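Local coordinates for methyltransferase small domain-containing protein (Thermoplasma acidophilum, PDB 1NE2) that is of unknown function but probably acts as a methyltransferase that uses S-adenosylmethionine, as its family relatives do, at residues I64-S69 / E75-F80. Sequence-based numbering, arbitrary orientation.
Sequences ILACGS and ESVTAF
Ala-66 sets its methyl group against that of Ala-79, CB to CB at 3.6 Å, and the same CB lies 4.0 Å from CG1 of Val-77. With two methyl groups meeting between the backbones here, the axes of segments 64-69 and 76-80 approach to 8.5 Å and run nearly antiparallel, at 175°. Val-77 lies across one turn of the helix, its two branches divided between Ala-66 and Ser-69. CG1, anti to the backbone N (chi1 -176°), lies by Ala-66 and comes within 3.7 Å of its carbonyl O, while CG2 reaches CB of Ser-69 at 4.2 Å. Ser-69 thus offers the strand its carbon; its hydroxyl turns back to the helix, where OG donates to Leu-65 O over 2.9 Å. That oxygen also accepts the backbone N of Ser-69, the two donors coming from opposite faces of the carbonyl plane, and the hydroxyl of this buried residue finds its acceptor inside the helix. The contact is the return half of a beta-alpha-beta crossover, strand 54-58, helix 64-71, strand 76-81, and Ala-66 may be the alanine of a Rossmann-type GxGxxA pattern with Gly-61 and Gly-63. Cys-67, pointing away from strand 76-81, forms a disulfide with Cys-94. Phe-99 of strand 98-101 touches both alanines, Asp-57 of strand 54-58 touches Ala-66, and helix 34-46 packs Leu-41 against Ser-69.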
ATOM      1  N   ILE B  64     -12.625  10.844  -1.021  1.00 14.41           N
ATOM      2  CA  ILE B  64     -12.021  11.936  -1.778  1.00 16.52           C
ATOM      3  C   ILE B  64     -10.495  12.059  -1.668  1.00 17.76           C
ATOM      4  O   ILE B  64      -9.814  12.235  -2.678  1.00 16.23           O
ATOM      5  CB  ILE B  64     -12.678  13.296  -1.422  1.00 17.97           C
ATOM      6  CG1 ILE B  64     -12.171  14.374  -2.380  1.00 15.85           C
ATOM      7  CG2 ILE B  64     -12.399  13.663   0.028  1.00 20.73           C
ATOM      8  CD1 ILE B  64     -12.848  15.729  -2.210  1.00 17.98           C
ATOM      9  N   LEU B  65      -9.942  11.955  -0.464  1.00 15.11           N
ATOM     10  CA  LEU B  65      -8.491  12.080  -0.333  1.00 14.34           C
ATOM     11  C   LEU B  65      -7.735  10.886  -0.924  1.00 14.34           C
ATOM     12  O   LEU B  65      -6.619  11.038  -1.425  1.00 14.40           O
ATOM     13  CB  LEU B  65      -8.098  12.295   1.134  1.00 17.61           C
ATOM     14  CG  LEU B  65      -8.607  13.592   1.786  1.00 15.79           C
ATOM     15  CD1 LEU B  65      -8.009  13.721   3.190  1.00 17.53           C
ATOM     16  CD2 LEU B  65      -8.222  14.799   0.950  1.00 19.00           C
ATOM     17  N   ALA B  66      -8.350   9.706  -0.891  1.00 15.57           N
ATOM     18  CA  ALA B  66      -7.720   8.507  -1.434  1.00 15.51           C
ATOM     19  C   ALA B  66      -7.752   8.571  -2.956  1.00 16.37           C
ATOM     20  O   ALA B  66      -6.751   8.299  -3.612  1.00 16.74           O
ATOM     21  CB  ALA B  66      -8.453   7.253  -0.941  1.00 16.41           C
ATOM     22  N   CYS B  67      -8.909   8.928  -3.511  1.00 16.54           N
ATOM     23  CA  CYS B  67      -9.052   9.047  -4.956  1.00 18.04           C
ATOM     24  C   CYS B  67      -8.075  10.101  -5.461  1.00 18.13           C
ATOM     25  O   CYS B  67      -7.448   9.935  -6.510  1.00 16.31           O
ATOM     26  CB  CYS B  67     -10.477   9.471  -5.331  1.00 21.67           C
ATOM     27  SG  CYS B  67     -11.802   8.269  -4.977  1.00 22.20           S
ATOM     28  N   GLY B  68      -7.964  11.199  -4.717  1.00 14.41           N
ATOM     29  CA  GLY B  68      -7.059  12.266  -5.110  1.00 14.06           C
ATOM     30  C   GLY B  68      -5.609  11.814  -5.147  1.00 15.56           C
ATOM     31  O   GLY B  68      -4.841  12.205  -6.038  1.00 14.01           O
ATOM     32  N   SER B  69      -5.219  11.003  -4.167  1.00 16.56           N
ATOM     33  CA  SER B  69      -3.853  10.499  -4.112  1.00 14.57           C
ATOM     34  C   SER B  69      -3.606   9.620  -5.323  1.00 15.81           C
ATOM     35  O   SER B  69      -2.536   9.662  -5.917  1.00 15.81           O
ATOM     36  CB  SER B  69      -3.623   9.688  -2.834  1.00 14.81           C
ATOM     37  OG  SER B  69      -3.739  10.512  -1.689  1.00 13.19           O
ATOM     38  N   GLU B  75       1.836   5.278  -6.195  1.00 13.34           N
ATOM     39  CA  GLU B  75       2.131   3.947  -6.699  1.00 16.16           C
ATOM     40  C   GLU B  75       1.054   2.966  -6.246  1.00 16.13           C
ATOM     41  O   GLU B  75       0.648   2.079  -6.991  1.00 17.70           O
ATOM     42  CB  GLU B  75       3.506   3.511  -6.211  1.00 13.94           C
ATOM     43  CG  GLU B  75       3.959   2.174  -6.757  1.00 13.95           C
ATOM     44  CD  GLU B  75       5.421   1.947  -6.475  1.00 16.53           C
ATOM     45  OE1 GLU B  75       6.255   2.562  -7.170  1.00 17.01           O
ATOM     46  OE2 GLU B  75       5.736   1.181  -5.544  1.00 17.21           O
ATOM     47  N   SER B  76       0.601   3.125  -5.012  1.00 16.85           N
ATOM     48  CA  SER B  76      -0.460   2.282  -4.477  1.00 17.27           C
ATOM     49  C   SER B  76      -1.218   3.096  -3.450  1.00 17.94           C
ATOM     50  O   SER B  76      -0.628   3.907  -2.734  1.00 18.44           O
ATOM     51  CB  SER B  76       0.120   1.011  -3.838  1.00 20.98           C
ATOM     52  OG  SER B  76       1.133   1.316  -2.901  1.00 32.51           O
ATOM     53  N   VAL B  77      -2.532   2.908  -3.396  1.00 15.58           N
ATOM     54  CA  VAL B  77      -3.343   3.640  -2.437  1.00 14.39           C
ATOM     55  C   VAL B  77      -4.268   2.672  -1.714  1.00 15.47           C
ATOM     56  O   VAL B  77      -4.966   1.871  -2.335  1.00 16.21           O
ATOM     57  CB  VAL B  77      -4.213   4.729  -3.111  1.00 14.14           C
ATOM     58  CG1 VAL B  77      -4.967   5.511  -2.042  1.00 13.36           C
ATOM     59  CG2 VAL B  77      -3.339   5.680  -3.938  1.00 14.23           C
ATOM     60  N   THR B  78      -4.252   2.744  -0.392  1.00 14.81           N
ATOM     61  CA  THR B  78      -5.103   1.897   0.426  1.00 14.53           C
ATOM     62  C   THR B  78      -5.905   2.878   1.274  1.00 14.31           C
ATOM     63  O   THR B  78      -5.398   3.928   1.660  1.00 14.75           O
ATOM     64  CB  THR B  78      -4.241   0.950   1.286  1.00 16.87           C
ATOM     65  OG1 THR B  78      -3.620  -0.020   0.426  1.00 16.20           O
ATOM     66  CG2 THR B  78      -5.080   0.244   2.341  1.00 14.97           C
ATOM     67  N   ALA B  79      -7.167   2.571   1.530  1.00 14.03           N
ATOM     68  CA  ALA B  79      -7.996   3.487   2.307  1.00 13.02           C
ATOM     69  C   ALA B  79      -9.019   2.692   3.093  1.00 16.11           C
ATOM     70  O   ALA B  79      -9.551   1.710   2.594  1.00 19.14           O
ATOM     71  CB  ALA B  79      -8.699   4.472   1.370  1.00 15.72           C
ATOM     72  N   PHE B  80      -9.304   3.127   4.315  1.00 16.17           N
ATOM     73  CA  PHE B  80     -10.253   2.407   5.150  1.00 16.41           C
ATOM     74  C   PHE B  80     -11.187   3.320   5.926  1.00 18.50           C
ATOM     75  O   PHE B  80     -10.891   4.493   6.163  1.00 17.66           O
ATOM     76  CB  PHE B  80      -9.491   1.506   6.125  1.00 16.90           C
ATOM     77  CG  PHE B  80      -8.721   2.259   7.181  1.00 15.56           C
ATOM     78  CD1 PHE B  80      -9.314   2.580   8.401  1.00 17.44           C
ATOM     79  CD2 PHE B  80      -7.396   2.630   6.959  1.00 16.91           C
ATOM     80  CE1 PHE B  80      -8.593   3.258   9.388  1.00 19.06           C
ATOM     81  CE2 PHE B  80      -6.666   3.306   7.935  1.00 16.17           C
ATOM     82  CZ  PHE B  80      -7.266   3.620   9.153  1.00 16.82           C
TER